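Local coordinates for acetyltransferase Atu2258 (PDB 2G3A), which transfers an acetyl group from acetyl coenzyme A to acceptor substrates, with a preference for glucosamine 6-phosphate or dopamine, at residues 90-93 against 94-98. Residues are numbered along the deposited sequence; the frame is centred on the assembly and turned at random.
Sequences QGIA and PKLLA
Gly91 and Lys95 close the first turn of helix 92-106. Lys95 N donates to Gly91 O at 3.0 Å. This bond is bent, with an N-H...O angle of 140°. The next two are straighter: Leu96 N to Ile92 O is 2.9 Å, and Leu97 N to Ala93 O is 3.0 Å. Gly91 is the N-cap, with a positive phi of 66°.

Apolar contacts run alongside these bonds. Pro94 sits in the first turn, where its nitrogen, which carries no hydrogen, needs no carbonyl partner. Its ring carbon CD lies 3.4 Å from Gly91 C. CD is also 3.4 Å from Ala93 CB, a closeness set largely by the peptide link. One turn apart, Ile92 CG2 approaches Leu96 CD1 loosely, at 4.3 Å. In Leu96, CG is anti to the carbonyl carbon (chi1 -66°), and it rests 3.4 Å from Ile92 O. Leu97 CG meets Ala93 O in the same way.

The leucines are buried. Leu96 packs on Leu81 and on strand 50-57, and Leu97 reaches Tyr125 of helix 119-128. The extended Lys95 makes a cation-pi contact with Phe18 of the second subunit.

The helix begins at Ile92, in the beta-alpha-beta unit with strands 75-82 and 111-116. Gly89, two residues before the cap, probably binds CoA. Arg88, Gly91 and Ala93 fit the Gln/Arg-x-x-Gly-x-Gly/Ala signature, whose loop and helix N-terminus receive the CoA pyrophosphate in GNAT enzymes.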
loop_
_atom_site.group_PDB
_atom_site.type_symbol
_atom_site.label_atom_id
_atom_site.label_comp_id
_atom_site.label_asym_id
_atom_site.label_seq_id
_atom_site.Cartn_x
_atom_site.Cartn_y
_atom_site.Cartn_z
ATOM N N GLN A 90 26.831 -0.212 2.660
ATOM C CA GLN A 90 27.644 -0.357 1.452
ATOM C C GLN A 90 26.952 0.245 0.219
ATOM O O GLN A 90 27.259 -0.119 -0.916
ATOM C CB GLN A 90 27.961 -1.849 1.224
ATOM C CG GLN A 90 29.027 -2.406 2.179
ATOM C CD GLN A 90 29.003 -3.919 2.313
ATOM O OE1 GLN A 90 29.037 -4.647 1.321
ATOM N NE2 GLN A 90 28.959 -4.400 3.556
ATOM N N GLY A 91 26.013 1.160 0.453
ATOM C CA GLY A 91 25.277 1.827 -0.626
ATOM C C GLY A 91 24.368 0.938 -1.456
ATOM O O GLY A 91 24.019 1.285 -2.593
ATOM N N ILE A 92 23.973 -0.208 -0.901
ATOM C CA ILE A 92 23.149 -1.149 -1.655
ATOM C C ILE A 92 21.688 -0.705 -1.766
ATOM O O ILE A 92 21.090 -0.822 -2.834
ATOM C CB ILE A 92 23.232 -2.604 -1.107
ATOM C CG1 ILE A 92 24.664 -3.129 -1.173
ATOM C CG2 ILE A 92 22.243 -3.527 -1.869
ATOM C CD1 ILE A 92 25.342 -2.992 -2.530
ATOM N N ALA A 93 21.108 -0.219 -0.675
ATOM C CA ALA A 93 19.749 0.307 -0.747
ATOM C C ALA A 93 19.693 1.509 -1.726
ATOM O O ALA A 93 18.809 1.568 -2.574
ATOM C CB ALA A 93 19.227 0.699 0.659
ATOM N N PRO A 94 20.625 2.486 -1.597
ATOM C CA PRO A 94 20.635 3.532 -2.641
ATOM C C PRO A 94 20.839 3.006 -4.081
ATOM O O PRO A 94 20.278 3.575 -5.019
ATOM C CB PRO A 94 21.782 4.450 -2.207
ATOM C CG PRO A 94 21.891 4.227 -0.712
ATOM C CD PRO A 94 21.626 2.757 -0.549
ATOM N N LYS A 95 21.618 1.935 -4.246
ATOM C CA LYS A 95 21.838 1.347 -5.566
ATOM C C LYS A 95 20.537 0.795 -6.133
ATOM O O LYS A 95 20.258 0.958 -7.320
ATOM C CB LYS A 95 22.910 0.254 -5.514
ATOM C CG LYS A 95 23.134 -0.460 -6.856
ATOM C CD LYS A 95 24.385 -1.322 -6.825
ATOM C CE LYS A 95 24.685 -1.920 -8.204
ATOM N NZ LYS A 95 25.959 -2.697 -8.162
ATOM N N LEU A 96 19.767 0.111 -5.288
ATOM C CA LEU A 96 18.459 -0.408 -5.677
ATOM C C LEU A 96 17.521 0.728 -6.046
ATOM O O LEU A 96 16.841 0.653 -7.063
ATOM C CB LEU A 96 17.846 -1.265 -4.554
ATOM C CG LEU A 96 18.570 -2.579 -4.230
ATOM C CD1 LEU A 96 18.109 -3.102 -2.894
ATOM C CD2 LEU A 96 18.371 -3.628 -5.325
ATOM N N LEU A 97 17.511 1.792 -5.237
ATOM C CA LEU A 97 16.684 2.962 -5.556
ATOM C C LEU A 97 17.098 3.630 -6.874
ATOM O O LEU A 97 16.252 4.085 -7.648
ATOM C CB LEU A 97 16.731 3.974 -4.419
ATOM C CG LEU A 97 16.077 3.496 -3.107
ATOM C CD1 LEU A 97 16.439 4.472 -1.995
ATOM C CD2 LEU A 97 14.538 3.352 -3.274
ATOM N N ALA A 98 18.406 3.709 -7.107
ATOM C CA ALA A 98 18.932 4.288 -8.347
ATOM C C ALA A 98 18.575 3.446 -9.576
ATOM O O ALA A 98 18.220 3.991 -10.636
ATOM C CB ALA A 98 20.454 4.500 -8.235
#